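Local coordinates for FKBP-type peptidyl-prolyl cis-trans isomerase FkpA (PDB 1Q6H), which catalyses the cis-trans isomerisation of proline peptide bonds in the periplasm of Escherichia coli and also acts as a protein-folding chaperone, at residues E108-E113 with V124-E129; E179-I184 with G188-V193. All coordinates share one frame; numbering follows the deposited sequence.

In the fold
The two contacts, their centres about 11 Å apart, pack different helices on neighbouring strands of one antiparallel sheet, an example of how a single sheet can be dressed by quite different elements. Contact 1 is complete in the sequence before contact 2 begins: it sets the C-terminal end of the long helix 70-112 against strand 124-127. Contact 2 packs the end of helix 175-180 and the turn after it on strand 189-194. Those two strands are antiparallel neighbours, joined by probable hydrogen bonds such as Val124 O to Val193 N and Val128 N to Lys189 O. The long helical arm is thus anchored directly on the sheet of the FKBP isomerase domain.

Contact 1: residues E108-E113 with V124-E129; sequences EKFAKE and VYQVVE
Helix 108-112 runs at 32° to strand 124-127, with the two axes 8.6 Å apart at closest approach and Ala111 level with Val124. Phe110 bridges to the strand: CG lies anti to the backbone N (chi1 180°), which carries the ring out across the sheet. Its CD2 meets Val124 CG1 at 3.6 Å, and the two side chains run alongside in opposing senses. Val124 CG1 also meets Ala111 CB at 3.9 Å, and so touches two successive helix residues. Farther along the strand, the Gln126 side chain lies nearly perpendicular to that of Phe110. Its OE1 lies at the ring's edge and in its plane, 3.7 Å from Phe110 CZ, while the amide plane is turned 73° from the ring. Val116, Lys191 and Val193 also touch this ring, from the two strands that flank 124-127. An alanine in place of Phe110 would probably leave a gap beside Val124 CG1 and let the Gln126 amide turn more freely. The contact is mainly apolar, so dispersion probably accounts for most of it, and the amide oxygen facing the slightly positive C-H edge of the ring probably adds a weak electrostatic attraction.

Contact 2: residues E179-I184 with G188-V193; sequences EGLKNI and GKIKLV
Ile190, pointing from its strand toward the turn 181-184, is the hub of a helix-on-sheet contact in the FKBP fold, where a short helix lies against the concave side of a curled antiparallel sheet. One of its branches meets Ile184, the other Gly180 and Asn183. On the first, CG2 lies 3.7 Å from Ile184 CD1, the two isoleucines crossing obliquely. Ile184 achieves this with CG1 between its backbone N and carbonyl carbon (chi1 49°), a crowded position that also brings CD1 to within 3.7 Å of Gly188 C, beside the Gly188-Lys189 peptide. The second branch runs anti to the backbone N of Ile190 (chi1 -175°), and its CD1 ends 3.6 Å from Gly180 O and 3.9 Å from Asn183 CB.

Leu192, two residues on, lays its CD2 against Gly180 CA at 3.7 Å. The lack of a side chain on Gly180 makes this closeness possible, since a beta carbon there would collide with the leucine methyl. Leu181 contributes a looser apolar touch from CD2 to Ile190 CG2.

Beyond this shell, Leu181 also rests on Val218 and Ile184 on Leu220, both on strand 214-223, while Tyr125 of strand 124-127 touches Asn183 and Ile190. Residues 179-182 have polar partners elsewhere too: Glu179 forms hydrogen bonds with the hydroxyls of Ser119 and Thr121, through OE2 and OE1 respectively, and Lys182 forms a salt bridge with Asp138. Within residues 179-184, Gly180 O accepts a hydrogen bond from Asn183 N at 3.0 Å and, in a weak bond bent to 126°, another from ND2 of the same asparagine at 3.2 Å.

Contact 1: residues E108-E113 with V124-E129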
loop_
_atom_site.group_PDB
_atom_site.type_symbol
_atom_site.label_atom_id
_atom_site.label_comp_id
_atom_site.label_asym_id
_atom_site.label_seq_id
_atom_site.Cartn_x
_atom_site.Cartn_y
_atom_site.Cartn_z
ATOM N N GLU A 108 13.470 41.426 6.571
ATOM C CA GLU A 108 13.774 42.670 7.272
ATOM C C GLU A 108 15.098 43.283 6.844
ATOM O O GLU A 108 15.189 44.468 6.646
ATOM C CB GLU A 108 13.757 42.443 8.769
ATOM C CG GLU A 108 12.354 42.221 9.309
ATOM C CD GLU A 108 11.534 43.495 9.378
ATOM O OE1 GLU A 108 11.969 44.424 10.100
ATOM O OE2 GLU A 108 10.448 43.564 8.734
ATOM N N LYS A 109 16.110 42.455 6.688
ATOM C CA LYS A 109 17.385 42.917 6.201
ATOM C C LYS A 109 17.248 43.435 4.739
ATOM O O LYS A 109 17.647 44.550 4.437
ATOM C CB LYS A 109 18.405 41.789 6.298
ATOM C CG LYS A 109 19.841 42.206 6.035
ATOM C CD LYS A 109 20.772 41.003 6.127
ATOM C CE LYS A 109 22.111 41.267 5.454
ATOM N NZ LYS A 109 22.819 42.429 6.035
ATOM N N PHE A 110 16.651 42.644 3.851
ATOM C CA PHE A 110 16.516 43.015 2.449
ATOM C C PHE A 110 15.728 44.297 2.292
ATOM O O PHE A 110 16.086 45.169 1.473
ATOM C CB PHE A 110 15.826 41.895 1.656
ATOM C CG PHE A 110 15.650 42.205 0.204
ATOM C CD1 PHE A 110 16.746 42.478 -0.585
ATOM C CD2 PHE A 110 14.399 42.250 -0.361
ATOM C CE1 PHE A 110 16.596 42.778 -1.891
ATOM C CE2 PHE A 110 14.239 42.552 -1.689
ATOM C CZ PHE A 110 15.338 42.819 -2.458
ATOM N N ALA A 111 14.695 44.433 3.122
ATOM C CA ALA A 111 13.778 45.562 3.036
ATOM C C ALA A 111 14.447 46.922 3.315
ATOM O O ALA A 111 13.953 47.956 2.886
ATOM C CB ALA A 111 12.587 45.343 3.967
ATOM N N LYS A 112 15.560 46.913 4.013
ATOM C CA LYS A 112 16.281 48.148 4.296
ATOM C C LYS A 112 17.206 48.604 3.166
ATOM O O LYS A 112 17.610 49.756 3.132
ATOM C CB LYS A 112 17.103 47.982 5.567
ATOM C CG LYS A 112 16.248 47.612 6.750
ATOM C CD LYS A 112 17.056 47.566 8.012
ATOM C CE LYS A 112 16.310 46.786 9.102
ATOM N NZ LYS A 112 17.232 46.433 10.164
ATOM N N GLU A 113 17.515 47.715 2.237
ATOM C CA GLU A 113 18.435 48.014 1.140
ATOM C C GLU A 113 17.943 49.046 0.146
ATOM O O GLU A 113 16.763 49.244 -0.026
ATOM C CB GLU A 113 18.809 46.724 0.430
ATOM C CG GLU A 113 19.505 45.752 1.380
ATOM C CD GLU A 113 19.967 44.470 0.715
ATOM O OE1 GLU A 113 19.710 44.316 -0.488
ATOM O OE2 GLU A 113 20.582 43.621 1.391
ATOM N N VAL A 124 7.634 42.412 0.285
ATOM C CA VAL A 124 8.824 43.203 0.079
ATOM C C VAL A 124 9.200 43.122 -1.403
ATOM O O VAL A 124 9.174 42.041 -2.022
ATOM C CB VAL A 124 9.957 42.715 0.979
ATOM C CG1 VAL A 124 11.235 43.510 0.768
ATOM C CG2 VAL A 124 9.508 42.729 2.433
ATOM N N TYR A 125 9.496 44.262 -2.014
ATOM C CA TYR A 125 9.775 44.248 -3.446
ATOM C C TYR A 125 10.774 45.270 -3.909
ATOM O O TYR A 125 11.000 46.295 -3.276
ATOM C CB TYR A 125 8.473 44.395 -4.240
ATOM C CG TYR A 125 7.791 45.715 -4.090
ATOM C CD1 TYR A 125 6.849 45.914 -3.090
ATOM C CD2 TYR A 125 8.094 46.773 -4.913
ATOM C CE1 TYR A 125 6.234 47.110 -2.929
ATOM C CE2 TYR A 125 7.478 47.975 -4.766
ATOM C CZ TYR A 125 6.543 48.141 -3.767
ATOM O OH TYR A 125 5.895 49.330 -3.592
ATOM N N GLN A 126 11.385 44.953 -5.039
ATOM C CA GLN A 126 12.387 45.802 -5.652
ATOM C C GLN A 126 12.119 45.894 -7.137
ATOM O O GLN A 126 12.248 44.918 -7.866
ATOM C CB GLN A 126 13.755 45.227 -5.418
ATOM C CG GLN A 126 14.874 46.054 -6.001
ATOM C CD GLN A 126 16.196 45.374 -5.821
ATOM O OE1 GLN A 126 16.263 44.139 -5.749
ATOM N NE2 GLN A 126 17.254 46.156 -5.750
ATOM N N VAL A 127 11.729 47.080 -7.581
ATOM C CA VAL A 127 11.492 47.303 -8.982
ATOM C C VAL A 127 12.854 47.410 -9.590
ATOM O O VAL A 127 13.707 48.125 -9.080
ATOM C CB VAL A 127 10.708 48.609 -9.273
ATOM C CG1 VAL A 127 10.579 48.867 -10.789
ATOM C CG2 VAL A 127 9.328 48.563 -8.628
ATOM N N VAL A 128 13.063 46.672 -10.667
ATOM C CA VAL A 128 14.322 46.702 -11.396
ATOM C C VAL A 128 14.105 47.559 -12.630
ATOM O O VAL A 128 14.908 48.446 -12.905
ATOM C CB VAL A 128 14.771 45.293 -11.738
ATOM C CG1 VAL A 128 16.060 45.296 -12.491
ATOM C CG2 VAL A 128 14.913 44.477 -10.448
ATOM N N GLU A 129 12.992 47.315 -13.318
ATOM C CA GLU A 129 12.564 48.096 -14.480
ATOM C C GLU A 129 11.077 48.290 -14.409
ATOM O O GLU A 129 10.333 47.336 -14.234
ATOM C CB GLU A 129 12.850 47.383 -15.798
ATOM C CG GLU A 129 14.314 47.181 -16.027
ATOM C CD GLU A 129 14.624 46.594 -17.383
ATOM O OE1 GLU A 129 13.738 46.594 -18.273
ATOM O OE2 GLU A 129 15.783 46.163 -17.556
#

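Contact 2: residues E179-I184 with G188-V193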
loop_
_atom_site.group_PDB
_atom_site.type_symbol
_atom_site.label_atom_id
_atom_site.label_comp_id
_atom_site.label_asym_id
_atom_site.label_seq_id
_atom_site.Cartn_x
_atom_site.Cartn_y
_atom_site.Cartn_z
ATOM N N GLU A 179 -0.490 41.027 -5.975
ATOM C CA GLU A 179 -0.112 42.363 -5.551
ATOM C C GLU A 179 1.172 42.839 -6.208
ATOM O O GLU A 179 1.244 43.962 -6.696
ATOM C CB GLU A 179 0.125 42.352 -4.044
ATOM C CG GLU A 179 0.632 43.654 -3.462
ATOM C CD GLU A 179 0.937 43.537 -1.975
ATOM O OE1 GLU A 179 0.688 42.443 -1.332
ATOM O OE2 GLU A 179 1.423 44.553 -1.442
ATOM N N GLY A 180 2.195 42.008 -6.158
ATOM C CA GLY A 180 3.514 42.387 -6.633
ATOM C C GLY A 180 3.565 42.899 -8.054
ATOM O O GLY A 180 4.181 43.932 -8.326
ATOM N N LEU A 181 2.909 42.196 -8.974
ATOM C CA LEU A 181 3.009 42.549 -10.390
ATOM C C LEU A 181 2.311 43.859 -10.688
ATOM O O LEU A 181 2.614 44.530 -11.671
ATOM C CB LEU A 181 2.469 41.422 -11.277
ATOM C CG LEU A 181 3.234 40.108 -11.238
ATOM C CD1 LEU A 181 2.556 39.088 -12.200
ATOM C CD2 LEU A 181 4.698 40.323 -11.635
ATOM N N LYS A 182 1.433 44.293 -9.804
ATOM C CA LYS A 182 0.792 45.595 -10.025
ATOM C C LYS A 182 1.771 46.778 -9.872
ATOM O O LYS A 182 1.415 47.934 -10.164
ATOM C CB LYS A 182 -0.388 45.765 -9.064
ATOM C CG LYS A 182 -1.523 44.814 -9.335
ATOM C CD LYS A 182 -2.643 44.916 -8.344
ATOM C CE LYS A 182 -3.732 43.848 -8.664
ATOM N NZ LYS A 182 -4.720 43.695 -7.635
ATOM N N ASN A 183 2.980 46.499 -9.393
ATOM C CA ASN A 183 3.981 47.535 -9.172
ATOM C C ASN A 183 4.872 47.825 -10.386
ATOM O O ASN A 183 5.770 48.656 -10.293
ATOM C CB ASN A 183 4.883 47.139 -8.009
ATOM C CG ASN A 183 4.164 47.181 -6.685
ATOM O OD1 ASN A 183 3.577 48.186 -6.348
ATOM N ND2 ASN A 183 4.218 46.091 -5.930
ATOM N N ILE A 184 4.652 47.117 -11.499
ATOM C CA ILE A 184 5.402 47.335 -12.720
ATOM C C ILE A 184 4.407 47.266 -13.869
ATOM O O ILE A 184 3.198 47.062 -13.642
ATOM C CB ILE A 184 6.528 46.306 -12.944
ATOM C CG1 ILE A 184 6.057 44.858 -12.758
ATOM C CG2 ILE A 184 7.720 46.596 -12.089
ATOM C CD1 ILE A 184 7.085 43.849 -13.268
ATOM N N GLY A 188 8.520 45.383 -17.733
ATOM C CA GLY A 188 9.195 45.553 -16.470
ATOM C C GLY A 188 9.758 44.300 -15.829
ATOM O O GLY A 188 9.535 43.191 -16.283
ATOM N N LYS A 189 10.520 44.507 -14.760
ATOM C CA LYS A 189 11.157 43.423 -14.043
ATOM C C LYS A 189 11.109 43.781 -12.568
ATOM O O LYS A 189 11.338 44.934 -12.201
ATOM C CB LYS A 189 12.615 43.283 -14.483
ATOM C CG LYS A 189 12.772 43.198 -15.970
ATOM C CD LYS A 189 14.207 43.034 -16.407
ATOM C CE LYS A 189 14.280 42.802 -17.929
ATOM N NZ LYS A 189 13.122 43.372 -18.664
ATOM N N ILE A 190 10.808 42.811 -11.712
ATOM C CA ILE A 190 10.668 43.090 -10.288
ATOM C C ILE A 190 11.087 41.883 -9.499
ATOM O O ILE A 190 10.927 40.771 -9.958
ATOM C CB ILE A 190 9.218 43.433 -9.954
ATOM C CG1 ILE A 190 9.090 43.843 -8.492
ATOM C CG2 ILE A 190 8.276 42.230 -10.212
ATOM C CD1 ILE A 190 7.745 44.521 -8.195
ATOM N N LYS A 191 11.718 42.119 -8.358
ATOM C CA LYS A 191 12.056 41.055 -7.458
ATOM C C LYS A 191 11.041 41.092 -6.331
ATOM O O LYS A 191 10.761 42.156 -5.724
ATOM C CB LYS A 191 13.475 41.216 -6.964
ATOM C CG LYS A 191 13.907 40.248 -5.889
ATOM C CD LYS A 191 15.399 40.485 -5.567
ATOM C CE LYS A 191 15.859 39.729 -4.329
ATOM N NZ LYS A 191 17.372 39.682 -4.257
ATOM N N LEU A 192 10.450 39.944 -6.061
ATOM C CA LEU A 192 9.452 39.846 -4.998
ATOM C C LEU A 192 9.974 38.971 -3.898
ATOM O O LEU A 192 10.488 37.874 -4.163
ATOM C CB LEU A 192 8.141 39.260 -5.532
ATOM C CG LEU A 192 7.486 39.983 -6.696
ATOM C CD1 LEU A 192 6.314 39.198 -7.216
ATOM C CD2 LEU A 192 7.040 41.336 -6.322
ATOM N N VAL A 193 9.848 39.450 -2.663
ATOM C CA VAL A 193 10.241 38.679 -1.496
ATOM C C VAL A 193 8.977 38.518 -0.710
ATOM O O VAL A 193 8.459 39.468 -0.123
ATOM C CB VAL A 193 11.384 39.330 -0.738
ATOM C CG1 VAL A 193 11.685 38.579 0.487
ATOM C CG2 VAL A 193 12.627 39.337 -1.629
#